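Local atomic coordinates of beta-carbonic anhydrase (Methanothermobacter thermautotrophicus, PDB entry 1G5C), a protein that catalyses the reversible hydration of carbon dioxide to bicarbonate as a zinc-dependent carbonic anhydrase of the beta class. Residues K140-L154 / N159-E170. Numbering follows the deposited sequence.
With CA (calcium ion), chain H.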
ATOM      1  N   LYS A 140      -5.228   2.452  17.136  1.00 24.12           N
ATOM      2  CA  LYS A 140      -6.163   2.214  18.223  1.00 26.36           C
ATOM      3  C   LYS A 140      -6.897   3.473  18.680  1.00 25.72           C
ATOM      4  O   LYS A 140      -8.034   3.388  19.127  1.00 28.54           O
ATOM      5  CB  LYS A 140      -5.436   1.559  19.398  1.00 28.36           C
ATOM      6  CG  LYS A 140      -5.282   0.061  19.219  1.00 28.61           C
ATOM      7  CD  LYS A 140      -4.703  -0.567  20.464  1.00 28.55           C
ATOM      8  CE  LYS A 140      -5.209  -1.992  20.627  1.00 29.24           C
ATOM      9  NZ  LYS A 140      -6.720  -2.061  20.678  1.00 22.49           N
ATOM     10  N   SER A 141      -6.257   4.627  18.536  1.00 25.28           N
ATOM     11  CA  SER A 141      -6.836   5.917  18.930  1.00 26.85           C
ATOM     12  C   SER A 141      -7.761   6.519  17.870  1.00 27.28           C
ATOM     13  O   SER A 141      -8.547   7.424  18.158  1.00 25.89           O
ATOM     14  CB  SER A 141      -5.722   6.928  19.189  1.00 26.28           C
ATOM     15  OG  SER A 141      -4.777   6.430  20.119  1.00 34.66           O
ATOM     16  N   SER A 142      -7.654   6.032  16.640  1.00 24.64           N
ATOM     17  CA  SER A 142      -8.448   6.582  15.558  1.00 23.17           C
ATOM     18  C   SER A 142      -9.924   6.236  15.585  1.00 24.10           C
ATOM     19  O   SER A 142     -10.301   5.075  15.732  1.00 24.00           O
ATOM     20  CB  SER A 142      -7.868   6.167  14.199  1.00 23.15           C
ATOM     21  OG  SER A 142      -8.748   6.546  13.146  1.00 22.99           O
ATOM     22  N   PRO A 143     -10.787   7.261  15.456  1.00 23.36           N
ATOM     23  CA  PRO A 143     -12.239   7.040  15.451  1.00 24.12           C
ATOM     24  C   PRO A 143     -12.681   6.212  14.228  1.00 23.87           C
ATOM     25  O   PRO A 143     -13.825   5.757  14.153  1.00 24.07           O
ATOM     26  CB  PRO A 143     -12.811   8.464  15.455  1.00 24.68           C
ATOM     27  CG  PRO A 143     -11.712   9.286  14.812  1.00 28.75           C
ATOM     28  CD  PRO A 143     -10.469   8.703  15.434  1.00 23.78           C
ATOM     29  N   LEU A 144     -11.771   6.009  13.275  1.00 23.94           N
ATOM     30  CA  LEU A 144     -12.073   5.206  12.084  1.00 23.03           C
ATOM     31  C   LEU A 144     -11.778   3.728  12.340  1.00 23.12           C
ATOM     32  O   LEU A 144     -12.218   2.851  11.592  1.00 20.20           O
ATOM     33  CB  LEU A 144     -11.227   5.661  10.893  1.00 24.81           C
ATOM     34  CG  LEU A 144     -11.799   6.753  10.007  1.00 27.69           C
ATOM     35  CD1 LEU A 144     -10.785   7.137   8.935  1.00 30.59           C
ATOM     36  CD2 LEU A 144     -13.088   6.247   9.377  1.00 28.85           C
ATOM     37  N   ILE A 145     -11.013   3.453  13.388  1.00 21.13           N
ATOM     38  CA  ILE A 145     -10.668   2.074  13.715  1.00 22.39           C
ATOM     39  C   ILE A 145     -11.492   1.596  14.926  1.00 22.65           C
ATOM     40  O   ILE A 145     -11.274   2.057  16.050  1.00 21.19           O
ATOM     41  CB  ILE A 145      -9.160   1.960  14.050  1.00 21.61           C
ATOM     42  CG1 ILE A 145      -8.315   2.611  12.942  1.00 20.99           C
ATOM     43  CG2 ILE A 145      -8.780   0.499  14.230  1.00 23.95           C
ATOM     44  CD1 ILE A 145      -8.543   2.028  11.525  1.00 19.13           C
ATOM     45  N   PRO A 146     -12.445   0.669  14.712  1.00 20.28           N
ATOM     46  CA  PRO A 146     -13.270   0.167  15.821  1.00 21.83           C
ATOM     47  C   PRO A 146     -12.412  -0.609  16.810  1.00 23.77           C
ATOM     48  O   PRO A 146     -11.446  -1.282  16.415  1.00 22.81           O
ATOM     49  CB  PRO A 146     -14.294  -0.745  15.128  1.00 19.36           C
ATOM     50  CG  PRO A 146     -14.361  -0.219  13.730  1.00 22.93           C
ATOM     51  CD  PRO A 146     -12.910   0.126  13.425  1.00 19.70           C
ATOM     52  N   GLU A 147     -12.752  -0.528  18.094  1.00 23.13           N
ATOM     53  CA  GLU A 147     -11.969  -1.250  19.086  1.00 21.95           C
ATOM     54  C   GLU A 147     -12.132  -2.741  18.928  1.00 19.16           C
ATOM     55  O   GLU A 147     -11.320  -3.481  19.410  1.00 16.47           O
ATOM     56  CB  GLU A 147     -12.323  -0.817  20.511  1.00 25.33           C
ATOM     57  CG  GLU A 147     -11.772   0.553  20.842  1.00 29.91           C
ATOM     58  CD  GLU A 147     -11.953   0.932  22.301  1.00 33.83           C
ATOM     59  OE1 GLU A 147     -12.744   0.252  23.000  1.00 34.38           O
ATOM     60  OE2 GLU A 147     -11.317   1.924  22.735  1.00 33.34           O
ATOM     61  N   SER A 148     -13.164  -3.199  18.230  1.00 20.32           N
ATOM     62  CA  SER A 148     -13.291  -4.639  18.037  1.00 21.32           C
ATOM     63  C   SER A 148     -12.173  -5.176  17.106  1.00 23.24           C
ATOM     64  O   SER A 148     -12.013  -6.390  16.951  1.00 19.83           O
ATOM     65  CB  SER A 148     -14.652  -4.978  17.443  1.00 22.23           C
ATOM     66  OG  SER A 148     -14.820  -4.359  16.187  1.00 24.58           O
ATOM     67  N   ILE A 149     -11.407  -4.274  16.488  1.00 21.62           N
ATOM     68  CA  ILE A 149     -10.316  -4.685  15.595  1.00 21.18           C
ATOM     69  C   ILE A 149      -9.027  -4.962  16.388  1.00 20.60           C
ATOM     70  O   ILE A 149      -8.595  -4.140  17.192  1.00 17.47           O
ATOM     71  CB  ILE A 149     -10.011  -3.584  14.529  1.00 19.42           C
ATOM     72  CG1 ILE A 149     -11.303  -3.159  13.818  1.00 16.08           C
ATOM     73  CG2 ILE A 149      -9.007  -4.104  13.509  1.00 20.60           C
ATOM     74  CD1 ILE A 149     -12.094  -4.330  13.186  1.00 18.53           C
ATOM     75  N   GLY A 150      -8.412  -6.120  16.175  1.00 18.72           N
ATOM     76  CA  GLY A 150      -7.177  -6.402  16.886  1.00 18.35           C
ATOM     77  C   GLY A 150      -6.018  -5.720  16.180  1.00 20.11           C
ATOM     78  O   GLY A 150      -5.895  -5.837  14.957  1.00 23.55           O
ATOM     79  N   VAL A 151      -5.176  -5.000  16.924  1.00 17.13           N
ATOM     80  CA  VAL A 151      -4.038  -4.294  16.333  1.00 16.86           C
ATOM     81  C   VAL A 151      -2.756  -4.723  17.044  1.00 18.14           C
ATOM     82  O   VAL A 151      -2.592  -4.509  18.257  1.00 16.38           O
ATOM     83  CB  VAL A 151      -4.225  -2.768  16.431  1.00 18.39           C
ATOM     84  CG1 VAL A 151      -3.101  -2.051  15.704  1.00 18.25           C
ATOM     85  CG2 VAL A 151      -5.562  -2.376  15.825  1.00 16.75           C
ATOM     86  N   HIS A 152      -1.864  -5.356  16.283  1.00 13.47           N
ATOM     87  CA  HIS A 152      -0.620  -5.884  16.820  1.00 13.41           C
ATOM     88  C   HIS A 152       0.591  -5.181  16.232  1.00 16.37           C
ATOM     89  O   HIS A 152       0.539  -4.653  15.122  1.00 16.58           O
ATOM     90  CB  HIS A 152      -0.536  -7.388  16.521  1.00 13.68           C
ATOM     91  CG  HIS A 152      -1.790  -8.143  16.871  1.00 20.35           C
ATOM     92  ND1 HIS A 152      -2.182  -8.370  18.169  1.00 18.55           N
ATOM     93  CD2 HIS A 152      -2.734  -8.714  16.082  1.00 17.03           C
ATOM     94  CE1 HIS A 152      -3.315  -9.057  18.172  1.00 17.29           C
ATOM     95  NE2 HIS A 152      -3.669  -9.274  16.920  1.00 18.79           N
ATOM     96  N   GLY A 153       1.685  -5.180  16.984  1.00 17.15           N
ATOM     97  CA  GLY A 153       2.899  -4.546  16.519  1.00 16.15           C
ATOM     98  C   GLY A 153       4.039  -5.536  16.628  1.00 18.48           C
ATOM     99  O   GLY A 153       4.236  -6.142  17.682  1.00 15.25           O
ATOM    100  N   LEU A 154       4.791  -5.695  15.540  1.00 16.18           N
ATOM    101  CA  LEU A 154       5.903  -6.630  15.498  1.00 14.52           C
ATOM    102  C   LEU A 154       7.056  -5.968  14.790  1.00 17.23           C
ATOM    103  O   LEU A 154       6.875  -4.985  14.073  1.00 16.38           O
ATOM    104  CB  LEU A 154       5.540  -7.886  14.676  1.00 15.37           C
ATOM    105  CG  LEU A 154       4.280  -8.696  14.987  1.00 14.70           C
ATOM    106  CD1 LEU A 154       4.137  -9.836  13.975  1.00 15.88           C
ATOM    107  CD2 LEU A 154       4.361  -9.242  16.388  1.00 15.59           C
ATOM    108  N   ASN A 159      17.367  -9.590   8.075  1.00 20.72           N
ATOM    109  CA  ASN A 159      18.213 -10.592   7.447  1.00 20.92           C
ATOM    110  C   ASN A 159      17.776 -12.033   7.679  1.00 21.75           C
ATOM    111  O   ASN A 159      17.987 -12.887   6.823  1.00 22.69           O
ATOM    112  CB  ASN A 159      19.659 -10.420   7.918  1.00 23.96           C
ATOM    113  CG  ASN A 159      20.198  -9.035   7.623  1.00 23.20           C
ATOM    114  OD1 ASN A 159      20.189  -8.588   6.477  1.00 23.13           O
ATOM    115  ND2 ASN A 159      20.654  -8.344   8.656  1.00 20.35           N
ATOM    116  N   THR A 160      17.152 -12.304   8.818  1.00 19.43           N
ATOM    117  CA  THR A 160      16.748 -13.663   9.157  1.00 17.60           C
ATOM    118  C   THR A 160      15.239 -13.947   9.061  1.00 19.49           C
ATOM    119  O   THR A 160      14.837 -15.102   8.922  1.00 18.81           O
ATOM    120  CB  THR A 160      17.211 -14.014  10.591  1.00 22.60           C
ATOM    121  OG1 THR A 160      16.378 -13.329  11.538  1.00 22.28           O
ATOM    122  CG2 THR A 160      18.683 -13.572  10.818  1.00 19.42           C
ATOM    123  N   GLY A 161      14.407 -12.907   9.140  1.00 19.26           N
ATOM    124  CA  GLY A 161      12.965 -13.108   9.066  1.00 14.60           C
ATOM    125  C   GLY A 161      12.347 -13.430  10.420  1.00 15.30           C
ATOM    126  O   GLY A 161      11.136 -13.647  10.544  1.00 15.78           O
ATOM    127  N   ARG A 162      13.166 -13.456  11.459  1.00 16.38           N
ATOM    128  CA  ARG A 162      12.641 -13.761  12.792  1.00 17.69           C
ATOM    129  C   ARG A 162      11.808 -12.595  13.315  1.00 14.35           C
ATOM    130  O   ARG A 162      12.236 -11.451  13.248  1.00 15.14           O
ATOM    131  CB  ARG A 162      13.790 -14.067  13.761  1.00 16.80           C
ATOM    132  CG  ARG A 162      13.329 -14.651  15.098  1.00 20.40           C
ATOM    133  CD  ARG A 162      14.528 -14.963  15.995  1.00 23.75           C
ATOM    134  NE  ARG A 162      15.246 -13.747  16.373  1.00 25.84           N
ATOM    135  CZ  ARG A 162      14.877 -12.921  17.352  1.00 26.67           C
ATOM    136  NH1 ARG A 162      13.792 -13.165  18.076  1.00 25.23           N
ATOM    137  NH2 ARG A 162      15.593 -11.834  17.602  1.00 26.48           N
ATOM    138  N   LEU A 163      10.613 -12.897  13.819  1.00 16.59           N
ATOM    139  CA  LEU A 163       9.706 -11.882  14.357  1.00 17.41           C
ATOM    140  C   LEU A 163       9.844 -11.698  15.859  1.00 17.85           C
ATOM    141  O   LEU A 163       9.974 -12.662  16.598  1.00 19.17           O
ATOM    142  CB  LEU A 163       8.243 -12.265  14.072  1.00 14.27           C
ATOM    143  CG  LEU A 163       7.822 -12.321  12.603  1.00 18.33           C
ATOM    144  CD1 LEU A 163       6.475 -13.053  12.466  1.00 17.53           C
ATOM    145  CD2 LEU A 163       7.743 -10.898  12.052  1.00 15.84           C
ATOM    146  N   LYS A 164       9.795 -10.446  16.299  1.00 20.05           N
ATOM    147  CA  LYS A 164       9.850 -10.116  17.713  1.00 17.56           C
ATOM    148  C   LYS A 164       8.572  -9.328  18.012  1.00 17.00           C
ATOM    149  O   LYS A 164       8.312  -8.305  17.397  1.00 15.07           O
ATOM    150  CB  LYS A 164      11.080  -9.265  18.017  1.00 20.04           C
ATOM    151  CG  LYS A 164      11.049  -8.657  19.414  1.00 17.17           C
ATOM    152  CD  LYS A 164      12.208  -7.707  19.644  1.00 18.49           C
ATOM    153  CE  LYS A 164      12.150  -7.089  21.064  1.00 22.31           C
ATOM    154  NZ  LYS A 164      13.258  -6.112  21.282  1.00 22.81           N
ATOM    155  N   PRO A 165       7.737  -9.816  18.934  1.00 16.88           N
ATOM    156  CA  PRO A 165       6.524  -9.041  19.196  1.00 20.25           C
ATOM    157  C   PRO A 165       6.785  -7.806  20.053  1.00 19.74           C
ATOM    158  O   PRO A 165       7.576  -7.860  20.993  1.00 21.88           O
ATOM    159  CB  PRO A 165       5.593 -10.062  19.866  1.00 19.49           C
ATOM    160  CG  PRO A 165       6.540 -10.981  20.560  1.00 25.14           C
ATOM    161  CD  PRO A 165       7.685 -11.143  19.578  1.00 18.33           C
ATOM    162  N   LEU A 166       6.142  -6.691  19.700  1.00 19.28           N
ATOM    163  CA  LEU A 166       6.283  -5.440  20.447  1.00 18.82           C
ATOM    164  C   LEU A 166       4.999  -5.173  21.219  1.00 20.64           C
ATOM    165  O   LEU A 166       5.022  -4.640  22.326  1.00 19.59           O
ATOM    166  CB  LEU A 166       6.585  -4.269  19.503  1.00 20.50           C
ATOM    167  CG  LEU A 166       7.958  -4.385  18.810  1.00 24.85           C
ATOM    168  CD1 LEU A 166       8.180  -3.227  17.853  1.00 18.73           C
ATOM    169  CD2 LEU A 166       9.062  -4.409  19.882  1.00 19.84           C
ATOM    170  N   TYR A 167       3.874  -5.542  20.623  1.00 20.27           N
ATOM    171  CA  TYR A 167       2.588  -5.359  21.265  1.00 21.20           C
ATOM    172  C   TYR A 167       1.609  -6.366  20.726  1.00 21.15           C
ATOM    173  O   TYR A 167       1.427  -6.495  19.519  1.00 19.96           O
ATOM    174  CB  TYR A 167       2.049  -3.948  21.045  1.00 22.11           C
ATOM    175  CG  TYR A 167       0.647  -3.763  21.594  1.00 26.76           C
ATOM    176  CD1 TYR A 167      -0.470  -4.124  20.838  1.00 27.75           C
ATOM    177  CD2 TYR A 167       0.438  -3.292  22.895  1.00 29.58           C
ATOM    178  CE1 TYR A 167      -1.758  -4.034  21.357  1.00 29.11           C
ATOM    179  CE2 TYR A 167      -0.850  -3.197  23.425  1.00 29.84           C
ATOM    180  CZ  TYR A 167      -1.938  -3.569  22.651  1.00 30.67           C
ATOM    181  OH  TYR A 167      -3.208  -3.487  23.167  1.00 31.71           O
ATOM    182  N   LEU A 168       0.980  -7.089  21.638  1.00 19.66           N
ATOM    183  CA  LEU A 168      -0.009  -8.088  21.255  1.00 24.60           C
ATOM    184  C   LEU A 168      -1.380  -7.785  21.806  1.00 28.09           C
ATOM    185  O   LEU A 168      -1.563  -7.650  23.029  1.00 26.17           O
ATOM    186  CB  LEU A 168       0.408  -9.488  21.717  1.00 25.18           C
ATOM    187  CG  LEU A 168       1.644 -10.084  21.009  1.00 28.60           C
ATOM    188  CD1 LEU A 168       1.868 -11.524  21.517  1.00 25.69           C
ATOM    189  CD2 LEU A 168       1.420 -10.091  19.477  1.00 24.57           C
ATOM    190  N   ASP A 169      -2.329  -7.617  20.884  1.00 31.59           N
ATOM    191  CA  ASP A 169      -3.708  -7.275  21.209  1.00 37.31           C
ATOM    192  C   ASP A 169      -4.471  -8.625  21.316  1.00 40.42           C
ATOM    193  O   ASP A 169      -3.894  -9.726  21.141  1.00 38.31           O
ATOM    194  CB  ASP A 169      -4.301  -6.460  20.054  1.00 37.72           C
ATOM    195  CG  ASP A 169      -5.348  -5.479  20.556  1.00 37.82           C
ATOM    196  OD1 ASP A 169      -5.508  -5.270  21.793  1.00 41.29           O
ATOM    197  OD2 ASP A 169      -5.984  -4.857  19.704  1.00 31.35           O
ATOM    198  N   GLU A 170      -5.775  -8.454  21.506  1.00 45.62           N
ATOM    199  CA  GLU A 170      -6.807  -9.453  21.523  1.00 51.41           C
ATOM    200  C   GLU A 170      -7.156  -9.843  22.909  1.00 52.26           C
ATOM    201  O   GLU A 170      -8.201  -9.555  23.538  1.00 52.67           O
ATOM    202  CB  GLU A 170      -6.425 -10.674  20.607  1.00 50.07           C
ATOM    203  CG  GLU A 170      -6.092 -10.099  19.194  1.00 55.27           C
ATOM    204  CD  GLU A 170      -6.535 -10.933  18.018  1.00 59.24           C
ATOM    205  OE1 GLU A 170      -7.038 -12.060  18.210  1.00 63.88           O
ATOM    206  OE2 GLU A 170      -6.372 -10.454  16.858  1.00 58.43           O
ATOM    207  OXT GLU A 170      -6.007 -13.116  23.672  1.00 57.00           O
TER
HETATM  208 CA    CA H1007     -10.635  -4.888  21.281  1.00 33.41          CA
HETATM  209  O   HOH W   1      -8.717  -5.063  19.492  1.00 24.48           O
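A beta hairpin closes one edge of the central mixed sheet: strand 150-156 pairs with strand 163-165 and the C-terminal tail, and a classic beta bulge, with Leu166 and Tyr167 both facing Gly153, shifts the register by one residue. Gly153 O accepts from both Leu166 N (2.8 Å) and Tyr167 N, which reach it from the same face of its carbonyl plane, while Gly153 N returns a nearly straight bond (173°) to Tyr167 O. Beyond the bulge, methyl CD2 of Leu154 packs on Pro165 CB at 3.8 Å; the proline, with no N-H to give, lies on the hairpin's outer strand.

Side chains then take over from backbone pairing. His152, its CG beside the backbone N (chi1 -48°), lays its ring edge along the tail: ND1 accepts from Asp169 N at 2.8 Å, and NE2 donates to Glu170 OE2 at 2.9 Å, from above the carboxylate plane, with Glu81 a weak second partner. A leucine in its place would probably leave Asp169 N and the Glu170 carboxylate without these partners, freeing the tail to shift.

Asp169 suits its place because one carboxylate serves several donors. OD1 receives Tyr167 OH; OD2 forms a salt bridge with Lys140 NZ, whose hydrogen bond is weak, and accepts hydrogen bonds from a calcium-bound water and, through its anti lone pair, Val151 N at 2.9 Å.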